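Local atomic coordinates of L-threonine dehydrogenase (Flavobacterium frigidimaris, PDB entry 2YY7), a protein that probably oxidises L-threonine at its 3-hydroxyl group with NAD as the hydride acceptor, and belongs to the NAD-dependent epimerase/dehydratase family. Residues Phe114-Thr126 with Met137-Glu151. Residues are numbered along the deposited sequence; the frame is centred on the assembly and turned at random.
Sequences FWPSSIAVFGPTT and MEPSTVYGISKQAGE. With NAD (nicotinamide-adenine-dinucleotide), chain E; GOL (glycerol), chain G.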
ATOM      1  N   PHE A 114     -10.427  16.033   3.881  1.00  7.57           N
ATOM      2  CA  PHE A 114     -11.171  14.846   4.250  1.00  8.42           C
ATOM      3  C   PHE A 114     -11.025  13.950   3.030  1.00  8.55           C
ATOM      4  O   PHE A 114     -11.287  14.376   1.900  1.00  6.64           O
ATOM      5  CB  PHE A 114     -12.668  15.068   4.472  1.00  8.28           C
ATOM      6  CG  PHE A 114     -13.423  13.767   4.659  1.00  8.79           C
ATOM      7  CD1 PHE A 114     -13.324  13.059   5.860  1.00  7.68           C
ATOM      8  CD2 PHE A 114     -14.121  13.188   3.598  1.00 10.08           C
ATOM      9  CE1 PHE A 114     -13.900  11.796   6.004  1.00  7.79           C
ATOM     10  CE2 PHE A 114     -14.705  11.921   3.726  1.00  9.87           C
ATOM     11  CZ  PHE A 114     -14.590  11.222   4.933  1.00 10.96           C
ATOM     12  N   TRP A 115     -10.588  12.722   3.260  1.00  8.59           N
ATOM     13  CA  TRP A 115     -10.425  11.754   2.190  1.00  8.89           C
ATOM     14  C   TRP A 115     -10.899  10.429   2.767  1.00  9.14           C
ATOM     15  O   TRP A 115     -10.359   9.949   3.757  1.00  9.67           O
ATOM     16  CB  TRP A 115      -8.962  11.650   1.769  1.00  7.98           C
ATOM     17  CG  TRP A 115      -8.730  10.524   0.808  1.00  8.27           C
ATOM     18  CD1 TRP A 115      -9.048  10.493  -0.521  1.00  8.54           C
ATOM     19  CD2 TRP A 115      -8.211   9.231   1.127  1.00  8.03           C
ATOM     20  NE1 TRP A 115      -8.763   9.258  -1.048  1.00  6.02           N
ATOM     21  CE2 TRP A 115      -8.247   8.463  -0.056  1.00  5.55           C
ATOM     22  CE3 TRP A 115      -7.723   8.644   2.302  1.00 10.52           C
ATOM     23  CZ2 TRP A 115      -7.810   7.134  -0.099  1.00  7.98           C
ATOM     24  CZ3 TRP A 115      -7.289   7.319   2.259  1.00  9.14           C
ATOM     25  CH2 TRP A 115      -7.335   6.582   1.065  1.00  8.25           C
ATOM     26  N   PRO A 116     -11.926   9.823   2.160  1.00 10.10           N
ATOM     27  CA  PRO A 116     -12.412   8.556   2.695  1.00 10.13           C
ATOM     28  C   PRO A 116     -11.697   7.320   2.178  1.00 10.86           C
ATOM     29  O   PRO A 116     -11.339   7.230   0.998  1.00 10.91           O
ATOM     30  CB  PRO A 116     -13.872   8.568   2.288  1.00  9.95           C
ATOM     31  CG  PRO A 116     -13.787   9.157   0.888  1.00 10.58           C
ATOM     32  CD  PRO A 116     -12.804  10.312   1.076  1.00  9.14           C
ATOM     33  N   SER A 117     -11.476   6.379   3.087  1.00 10.73           N
ATOM     34  CA  SER A 117     -10.866   5.108   2.741  1.00 10.23           C
ATOM     35  C   SER A 117     -12.076   4.190   2.653  1.00 10.16           C
ATOM     36  O   SER A 117     -13.203   4.666   2.471  1.00  9.51           O
ATOM     37  CB  SER A 117      -9.925   4.631   3.848  1.00 10.34           C
ATOM     38  OG  SER A 117      -9.322   3.392   3.505  1.00 10.64           O
ATOM     39  N   SER A 118     -11.854   2.890   2.800  1.00  9.00           N
ATOM     40  CA  SER A 118     -12.947   1.930   2.728  1.00  9.25           C
ATOM     41  C   SER A 118     -12.614   0.625   3.444  1.00  8.71           C
ATOM     42  O   SER A 118     -11.447   0.314   3.683  1.00  7.66           O
ATOM     43  CB  SER A 118     -13.273   1.633   1.259  1.00  8.01           C
ATOM     44  OG  SER A 118     -14.134   0.521   1.141  1.00  8.36           O
ATOM     45  N   ILE A 119     -13.646  -0.137   3.787  1.00  9.72           N
ATOM     46  CA  ILE A 119     -13.442  -1.426   4.433  1.00 10.66           C
ATOM     47  C   ILE A 119     -12.722  -2.327   3.429  1.00 10.73           C
ATOM     48  O   ILE A 119     -12.287  -3.428   3.764  1.00 11.14           O
ATOM     49  CB  ILE A 119     -14.779  -2.091   4.816  1.00 11.57           C
ATOM     50  CG1 ILE A 119     -15.719  -2.101   3.602  1.00 11.59           C
ATOM     51  CG2 ILE A 119     -15.396  -1.367   6.009  1.00 10.84           C
ATOM     52  CD1 ILE A 119     -16.974  -2.944   3.794  1.00 11.67           C
ATOM     53  N   ALA A 120     -12.605  -1.849   2.191  1.00  9.83           N
ATOM     54  CA  ALA A 120     -11.934  -2.602   1.135  1.00  9.39           C
ATOM     55  C   ALA A 120     -10.427  -2.696   1.374  1.00  8.99           C
ATOM     56  O   ALA A 120      -9.732  -3.430   0.666  1.00  9.38           O
ATOM     57  CB  ALA A 120     -12.205  -1.960  -0.223  1.00  8.75           C
ATOM     58  N   VAL A 121      -9.920  -1.951   2.358  1.00  9.58           N
ATOM     59  CA  VAL A 121      -8.493  -1.995   2.675  1.00 10.34           C
ATOM     60  C   VAL A 121      -8.129  -3.320   3.349  1.00 10.71           C
ATOM     61  O   VAL A 121      -6.954  -3.686   3.440  1.00 10.44           O
ATOM     62  CB  VAL A 121      -8.069  -0.826   3.606  1.00 11.49           C
ATOM     63  CG1 VAL A 121      -8.312   0.504   2.911  1.00 11.91           C
ATOM     64  CG2 VAL A 121      -8.833  -0.886   4.925  1.00  8.65           C
ATOM     65  N   PHE A 122      -9.142  -4.041   3.818  1.00  9.62           N
ATOM     66  CA  PHE A 122      -8.918  -5.323   4.472  1.00 11.27           C
ATOM     67  C   PHE A 122      -8.873  -6.442   3.433  1.00  9.61           C
ATOM     68  O   PHE A 122      -9.358  -6.275   2.315  1.00 10.06           O
ATOM     69  CB  PHE A 122     -10.021  -5.577   5.502  1.00  9.89           C
ATOM     70  CG  PHE A 122     -10.057  -4.548   6.602  1.00 12.84           C
ATOM     71  CD1 PHE A 122      -8.956  -4.370   7.439  1.00 11.16           C
ATOM     72  CD2 PHE A 122     -11.174  -3.737   6.783  1.00 13.86           C
ATOM     73  CE1 PHE A 122      -8.967  -3.401   8.437  1.00 13.05           C
ATOM     74  CE2 PHE A 122     -11.195  -2.760   7.783  1.00 13.35           C
ATOM     75  CZ  PHE A 122     -10.089  -2.593   8.610  1.00 12.22           C
ATOM     76  N   GLY A 123      -8.279  -7.574   3.800  1.00 10.30           N
ATOM     77  CA  GLY A 123      -8.168  -8.684   2.873  1.00  9.98           C
ATOM     78  C   GLY A 123      -8.558 -10.028   3.460  1.00 12.17           C
ATOM     79  O   GLY A 123      -9.041 -10.096   4.598  1.00 12.25           O
ATOM     80  N   PRO A 124      -8.331 -11.122   2.712  1.00 12.11           N
ATOM     81  CA  PRO A 124      -8.637 -12.512   3.079  1.00 12.80           C
ATOM     82  C   PRO A 124      -8.064 -12.959   4.420  1.00 13.50           C
ATOM     83  O   PRO A 124      -8.632 -13.818   5.095  1.00 14.03           O
ATOM     84  CB  PRO A 124      -8.037 -13.320   1.925  1.00 13.51           C
ATOM     85  CG  PRO A 124      -8.047 -12.362   0.773  1.00 13.31           C
ATOM     86  CD  PRO A 124      -7.622 -11.074   1.419  1.00 12.75           C
ATOM     87  N   THR A 125      -6.930 -12.375   4.790  1.00 13.36           N
ATOM     88  CA  THR A 125      -6.240 -12.716   6.026  1.00 13.82           C
ATOM     89  C   THR A 125      -6.623 -11.828   7.210  1.00 13.79           C
ATOM     90  O   THR A 125      -6.082 -11.977   8.308  1.00 13.42           O
ATOM     91  CB  THR A 125      -4.712 -12.649   5.812  1.00 13.78           C
ATOM     92  OG1 THR A 125      -4.373 -11.420   5.155  1.00 14.66           O
ATOM     93  CG2 THR A 125      -4.240 -13.817   4.947  1.00 15.22           C
ATOM     94  N   THR A 126      -7.554 -10.907   6.990  1.00 12.44           N
ATOM     95  CA  THR A 126      -8.004 -10.005   8.044  1.00 12.81           C
ATOM     96  C   THR A 126      -9.115 -10.671   8.854  1.00 13.20           C
ATOM     97  O   THR A 126     -10.043 -11.231   8.276  1.00 11.76           O
ATOM     98  CB  THR A 126      -8.578  -8.705   7.455  1.00 12.80           C
ATOM     99  OG1 THR A 126      -7.566  -8.019   6.712  1.00 12.69           O
ATOM    100  CG2 THR A 126      -9.094  -7.804   8.557  1.00 13.03           C
ATOM    101  N   MET A 137      -3.749  -6.373   6.876  1.00 12.24           N
ATOM    102  CA  MET A 137      -4.408  -5.767   5.721  1.00 14.70           C
ATOM    103  C   MET A 137      -3.715  -6.126   4.406  1.00 12.55           C
ATOM    104  O   MET A 137      -2.667  -5.575   4.070  1.00 11.46           O
ATOM    105  CB  MET A 137      -4.465  -4.237   5.872  1.00 13.20           C
ATOM    106  CG  MET A 137      -5.199  -3.759   7.126  1.00 16.09           C
ATOM    107  SD  MET A 137      -5.626  -1.992   7.109  1.00 24.56           S
ATOM    108  CE  MET A 137      -4.028  -1.250   7.400  1.00 29.01           C
ATOM    109  N   GLU A 138      -4.304  -7.057   3.664  1.00 11.73           N
ATOM    110  CA  GLU A 138      -3.737  -7.469   2.384  1.00  9.98           C
ATOM    111  C   GLU A 138      -4.838  -7.452   1.337  1.00  9.16           C
ATOM    112  O   GLU A 138      -5.277  -8.501   0.870  1.00  8.91           O
ATOM    113  CB  GLU A 138      -3.135  -8.875   2.490  1.00 11.21           C
ATOM    114  CG  GLU A 138      -2.036  -9.003   3.539  1.00 14.52           C
ATOM    115  CD  GLU A 138      -1.333 -10.345   3.493  1.00 19.22           C
ATOM    116  OE1 GLU A 138      -2.019 -11.388   3.474  1.00 22.75           O
ATOM    117  OE2 GLU A 138      -0.088 -10.358   3.486  1.00 19.84           O
ATOM    118  N   PRO A 139      -5.310  -6.249   0.963  1.00  8.61           N
ATOM    119  CA  PRO A 139      -6.373  -6.107  -0.037  1.00  9.81           C
ATOM    120  C   PRO A 139      -6.073  -6.854  -1.332  1.00 10.34           C
ATOM    121  O   PRO A 139      -4.961  -6.788  -1.858  1.00  9.88           O
ATOM    122  CB  PRO A 139      -6.468  -4.592  -0.234  1.00  8.03           C
ATOM    123  CG  PRO A 139      -5.097  -4.104   0.133  1.00  7.27           C
ATOM    124  CD  PRO A 139      -4.789  -4.930   1.356  1.00  7.24           C
ATOM    125  N   SER A 140      -7.074  -7.571  -1.831  1.00 10.27           N
ATOM    126  CA  SER A 140      -6.933  -8.341  -3.058  1.00 10.61           C
ATOM    127  C   SER A 140      -7.526  -7.645  -4.289  1.00 10.34           C
ATOM    128  O   SER A 140      -7.521  -8.209  -5.380  1.00  9.18           O
ATOM    129  CB  SER A 140      -7.577  -9.716  -2.878  1.00 10.51           C
ATOM    130  OG  SER A 140      -8.923  -9.584  -2.468  1.00 14.50           O
ATOM    131  N   THR A 141      -8.039  -6.427  -4.115  1.00  9.51           N
ATOM    132  CA  THR A 141      -8.608  -5.671  -5.237  1.00  9.35           C
ATOM    133  C   THR A 141      -7.789  -4.416  -5.521  1.00  9.03           C
ATOM    134  O   THR A 141      -7.102  -3.908  -4.635  1.00  9.06           O
ATOM    135  CB  THR A 141     -10.054  -5.218  -4.951  1.00  7.84           C
ATOM    136  OG1 THR A 141     -10.061  -4.262  -3.879  1.00 10.45           O
ATOM    137  CG2 THR A 141     -10.913  -6.410  -4.565  1.00  7.99           C
ATOM    138  N   VAL A 142      -7.858  -3.927  -6.756  1.00  8.93           N
ATOM    139  CA  VAL A 142      -7.149  -2.707  -7.147  1.00  9.97           C
ATOM    140  C   VAL A 142      -7.600  -1.581  -6.221  1.00  9.83           C
ATOM    141  O   VAL A 142      -6.789  -0.799  -5.726  1.00  8.46           O
ATOM    142  CB  VAL A 142      -7.494  -2.287  -8.611  1.00  9.88           C
ATOM    143  CG1 VAL A 142      -6.866  -0.935  -8.935  1.00 14.68           C
ATOM    144  CG2 VAL A 142      -7.005  -3.340  -9.590  1.00  9.94           C
ATOM    145  N   TYR A 143      -8.909  -1.513  -5.999  1.00  9.51           N
ATOM    146  CA  TYR A 143      -9.509  -0.490  -5.147  1.00  9.79           C
ATOM    147  C   TYR A 143      -8.898  -0.507  -3.747  1.00 10.28           C
ATOM    148  O   TYR A 143      -8.396   0.514  -3.270  1.00 11.45           O
ATOM    149  CB  TYR A 143     -11.013  -0.726  -5.066  1.00  9.59           C
ATOM    150  CG  TYR A 143     -11.791   0.212  -4.170  1.00  9.25           C
ATOM    151  CD1 TYR A 143     -11.949   1.563  -4.494  1.00  6.63           C
ATOM    152  CD2 TYR A 143     -12.453  -0.276  -3.047  1.00  8.70           C
ATOM    153  CE1 TYR A 143     -12.772   2.406  -3.714  1.00  7.34           C
ATOM    154  CE2 TYR A 143     -13.269   0.542  -2.269  1.00  7.10           C
ATOM    155  CZ  TYR A 143     -13.430   1.878  -2.607  1.00  7.89           C
ATOM    156  OH  TYR A 143     -14.278   2.656  -1.846  1.00  9.55           O
ATOM    157  N   GLY A 144      -8.938  -1.671  -3.098  1.00 10.09           N
ATOM    158  CA  GLY A 144      -8.386  -1.794  -1.757  1.00  9.05           C
ATOM    159  C   GLY A 144      -6.922  -1.394  -1.681  1.00  9.51           C
ATOM    160  O   GLY A 144      -6.487  -0.776  -0.709  1.00  8.92           O
ATOM    161  N   ILE A 145      -6.155  -1.754  -2.706  1.00  9.60           N
ATOM    162  CA  ILE A 145      -4.735  -1.416  -2.742  1.00  9.58           C
ATOM    163  C   ILE A 145      -4.565   0.101  -2.787  1.00  8.96           C
ATOM    164  O   ILE A 145      -3.688   0.656  -2.108  1.00  8.48           O
ATOM    165  CB  ILE A 145      -4.042  -2.051  -3.975  1.00 10.02           C
ATOM    166  CG1 ILE A 145      -4.176  -3.580  -3.906  1.00  9.44           C
ATOM    167  CG2 ILE A 145      -2.563  -1.643  -4.020  1.00  8.64           C
ATOM    168  CD1 ILE A 145      -3.632  -4.303  -5.124  1.00 10.24           C
ATOM    169  N   SER A 146      -5.409   0.769  -3.572  1.00  8.44           N
ATOM    170  CA  SER A 146      -5.338   2.222  -3.695  1.00  7.93           C
ATOM    171  C   SER A 146      -5.715   2.896  -2.381  1.00  7.71           C
ATOM    172  O   SER A 146      -5.130   3.915  -2.008  1.00  7.65           O
ATOM    173  CB  SER A 146      -6.259   2.729  -4.820  1.00  7.62           C
ATOM    174  OG  SER A 146      -7.625   2.731  -4.439  1.00 10.46           O
ATOM    175  N   LYS A 147      -6.695   2.337  -1.680  1.00  8.10           N
ATOM    176  CA  LYS A 147      -7.119   2.903  -0.404  1.00  8.94           C
ATOM    177  C   LYS A 147      -6.055   2.681   0.672  1.00  8.93           C
ATOM    178  O   LYS A 147      -5.837   3.536   1.522  1.00  8.93           O
ATOM    179  CB  LYS A 147      -8.454   2.291   0.036  1.00  7.90           C
ATOM    180  CG  LYS A 147      -9.645   2.709  -0.826  1.00 10.38           C
ATOM    181  CD  LYS A 147      -9.821   4.233  -0.833  1.00 11.72           C
ATOM    182  CE  LYS A 147     -11.145   4.647  -1.460  1.00  9.26           C
ATOM    183  NZ  LYS A 147     -11.319   6.134  -1.458  1.00  9.46           N
ATOM    184  N   GLN A 148      -5.392   1.532   0.638  1.00  8.73           N
ATOM    185  CA  GLN A 148      -4.358   1.257   1.623  1.00  8.01           C
ATOM    186  C   GLN A 148      -3.168   2.194   1.421  1.00  8.15           C
ATOM    187  O   GLN A 148      -2.674   2.796   2.373  1.00  8.80           O
ATOM    188  CB  GLN A 148      -3.889  -0.193   1.533  1.00  6.94           C
ATOM    189  CG  GLN A 148      -2.743  -0.481   2.476  1.00  7.81           C
ATOM    190  CD  GLN A 148      -2.305  -1.916   2.430  1.00 11.08           C
ATOM    191  OE1 GLN A 148      -1.932  -2.431   1.375  1.00 12.20           O
ATOM    192  NE2 GLN A 148      -2.345  -2.576   3.579  1.00 11.44           N
ATOM    193  N   ALA A 149      -2.712   2.318   0.180  1.00  7.46           N
ATOM    194  CA  ALA A 149      -1.590   3.204  -0.131  1.00  8.65           C
ATOM    195  C   ALA A 149      -1.998   4.642   0.189  1.00  8.56           C
ATOM    196  O   ALA A 149      -1.177   5.453   0.636  1.00  8.17           O
ATOM    197  CB  ALA A 149      -1.213   3.077  -1.604  1.00  8.47           C
ATOM    198  N   GLY A 150      -3.271   4.951  -0.044  1.00  7.93           N
ATOM    199  CA  GLY A 150      -3.773   6.283   0.243  1.00  8.24           C
ATOM    200  C   GLY A 150      -3.625   6.576   1.723  1.00  7.54           C
ATOM    201  O   GLY A 150      -3.147   7.641   2.096  1.00  8.85           O
ATOM    202  N   GLU A 151      -4.047   5.633   2.566  1.00  8.08           N
ATOM    203  CA  GLU A 151      -3.940   5.786   4.018  1.00  8.80           C
ATOM    204  C   GLU A 151      -2.491   6.011   4.435  1.00  8.40           C
ATOM    205  O   GLU A 151      -2.201   6.900   5.237  1.00  7.85           O
ATOM    206  CB  GLU A 151      -4.468   4.538   4.742  1.00  8.10           C
ATOM    207  CG  GLU A 151      -5.964   4.313   4.616  1.00  8.40           C
ATOM    208  CD  GLU A 151      -6.466   3.215   5.544  1.00 11.70           C
ATOM    209  OE1 GLU A 151      -7.648   2.829   5.426  1.00  5.15           O
ATOM    210  OE2 GLU A 151      -5.679   2.740   6.392  1.00 15.69           O
TER
HETATM  211  PA  NAD E3001     -19.596   7.648  -6.761  1.00  9.94           P
HETATM  212  O1A NAD E3001     -21.069   7.555  -6.556  1.00 10.01           O
HETATM  213  O2A NAD E3001     -19.035   6.739  -7.794  1.00 10.53           O
HETATM  214  O5B NAD E3001     -19.148   9.153  -6.961  1.00  8.58           O
HETATM  215  C5B NAD E3001     -17.910   9.480  -7.524  1.00  3.91           C
HETATM  216  C4B NAD E3001     -18.003  10.840  -8.171  1.00  5.99           C
HETATM  217  O4B NAD E3001     -16.684  11.220  -8.567  1.00  7.54           O
HETATM  218  C3B NAD E3001     -18.906  10.824  -9.428  1.00  7.81           C
HETATM  219  O3B NAD E3001     -19.912  11.850  -9.369  1.00  8.85           O
HETATM  220  C2B NAD E3001     -17.901  10.986 -10.576  1.00  7.51           C
HETATM  221  O2B NAD E3001     -18.450  11.675 -11.685  1.00  8.79           O
HETATM  222  C1B NAD E3001     -16.768  11.759  -9.884  1.00  8.55           C
HETATM  223  N9A NAD E3001     -15.494  11.675 -10.613  1.00  8.89           N
HETATM  224  C8A NAD E3001     -14.953  10.533 -11.204  1.00 10.09           C
HETATM  225  N7A NAD E3001     -13.796  10.876 -11.788  1.00  8.19           N
HETATM  226  C5A NAD E3001     -13.599  12.193 -11.555  1.00  9.44           C
HETATM  227  C6A NAD E3001     -12.592  13.054 -11.961  1.00  8.67           C
HETATM  228  N6A NAD E3001     -11.636  12.635 -12.762  1.00  7.69           N
HETATM  229  N1A NAD E3001     -12.659  14.376 -11.603  1.00  8.28           N
HETATM  230  C2A NAD E3001     -13.713  14.859 -10.843  1.00  9.67           C
HETATM  231  N3A NAD E3001     -14.742  14.024 -10.453  1.00  8.46           N
HETATM  232  C4A NAD E3001     -14.666  12.705 -10.827  1.00  7.80           C
HETATM  233  O3  NAD E3001     -18.849   7.227  -5.403  1.00  9.50           O
HETATM  234  PN  NAD E3001     -19.314   7.442  -3.863  1.00  9.35           P
HETATM  235  O1N NAD E3001     -19.892   8.807  -3.628  1.00  7.46           O
HETATM  236  O2N NAD E3001     -20.019   6.190  -3.476  1.00 14.18           O
HETATM  237  O5D NAD E3001     -17.878   7.387  -3.108  1.00  8.59           O
HETATM  238  C5D NAD E3001     -17.149   8.590  -2.824  1.00  7.19           C
HETATM  239  C4D NAD E3001     -15.875   8.218  -2.018  1.00  6.92           C
HETATM  240  O4D NAD E3001     -16.228   7.437  -0.891  1.00  6.26           O
HETATM  241  C3D NAD E3001     -14.884   7.352  -2.802  1.00  9.06           C
HETATM  242  O3D NAD E3001     -13.563   7.687  -2.386  1.00 10.26           O
HETATM  243  C2D NAD E3001     -15.172   5.953  -2.312  1.00  9.11           C
HETATM  244  O2D NAD E3001     -14.047   5.146  -2.570  1.00 10.15           O
HETATM  245  C1D NAD E3001     -15.502   6.189  -0.839  1.00  6.43           C
HETATM  246  N1N NAD E3001     -16.304   5.062  -0.308  1.00  6.65           N
HETATM  247  C2N NAD E3001     -17.604   4.883  -0.737  1.00  5.39           C
HETATM  248  C3N NAD E3001     -18.348   3.821  -0.234  1.00  7.35           C
HETATM  249  C7N NAD E3001     -19.802   3.668  -0.590  1.00  7.03           C
HETATM  250  O7N NAD E3001     -20.416   2.532  -0.089  1.00  9.20           O
HETATM  251  N7N NAD E3001     -20.448   4.543  -1.380  1.00 11.22           N
HETATM  252  C4N NAD E3001     -17.772   2.924   0.686  1.00  5.97           C
HETATM  253  C5N NAD E3001     -16.463   3.134   1.129  1.00  4.61           C
HETATM  254  C6N NAD E3001     -15.727   4.185   0.618  1.00  2.20           C
HETATM  255  C1  GOL G1001     -18.192  -1.605  -1.128  1.00 11.01           C
HETATM  256  O1  GOL G1001     -18.905  -1.292  -2.160  1.00 22.12           O
HETATM  257  C2  GOL G1001     -17.720  -0.321  -0.658  1.00 16.83           C
HETATM  258  O2  GOL G1001     -17.210  -0.642   0.582  1.00 15.91           O
HETATM  259  C3  GOL G1001     -16.642   0.135  -1.639  1.00 10.64           C
HETATM  260  O3  GOL G1001     -15.982   1.079  -0.935  1.00 16.83           O
HETATM  261  O   HOH W   1      -9.239   6.960  -3.476  1.00 10.54           O
HETATM  262  O   HOH W   2     -10.235  -5.108  -1.269  1.00 11.99           O
HETATM  263  O   HOH W   3      -9.547  -7.508  -0.151  1.00  9.40           O
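Lys147 reaches from helix 142-161 across the end of strand 112-118, and each part of its chain has its own neighbour. CB presses on Val121 CG1 at 3.4 Å, tighter than usual for two carbons, and a beta-branched valine suits the place because its other methyl, CG2, is left to meet Met137 SD. CG sits over the centre of one face of the Tyr143 ring, and the bend at chi2 (-58°) sends the rest of the chain toward the cofactor. CD lies 3.6 Å from Trp115 CZ2, so the indole flanks the aliphatic stem. At the tip, NZ has three main acceptors, Pro116 O at 2.7 Å, tilted 22° from the carbonyl plane, NAD O3D at 2.9 Å and a water; NAD O2D is a weak extra. With only an alanine here, Pro116 O and NAD O3D would probably lose this donor, O2D would be left to Tyr143, and a gap would open beside Trp115 and Tyr143.

Tyr143 OH is hydrogen-bonded to NAD O2D at 2.6 Å and also to glycerol O3, which shares a further hydrogen bond with Ser118 OG. The glycerol, probably from the crystallisation liquor, sits next to the nicotinamide, whose C5N is 3.5 Å from Ser118 OG. Ala120 is small enough for its CB to approach Tyr143 CD2. One turn beyond Lys147, Glu151 OE1 accepts from Ser117 OG at 2.6 Å through its anti lone pair, while OE2 forms a salt bridge with Arg169. Gly144 has no side chain to obstruct Ala120 O, which comes within 3.2 Å of Gly144 CA. Gly144 N donates to Thr141 OG1, the N-cap. Ser118, Tyr143 and Lys147, the last two spaced as YxxxK, have the placing of the Ser-Tyr-Lys triad of short-chain dehydrogenases, and probably act as it, here beside the Rossmann-fold sheet.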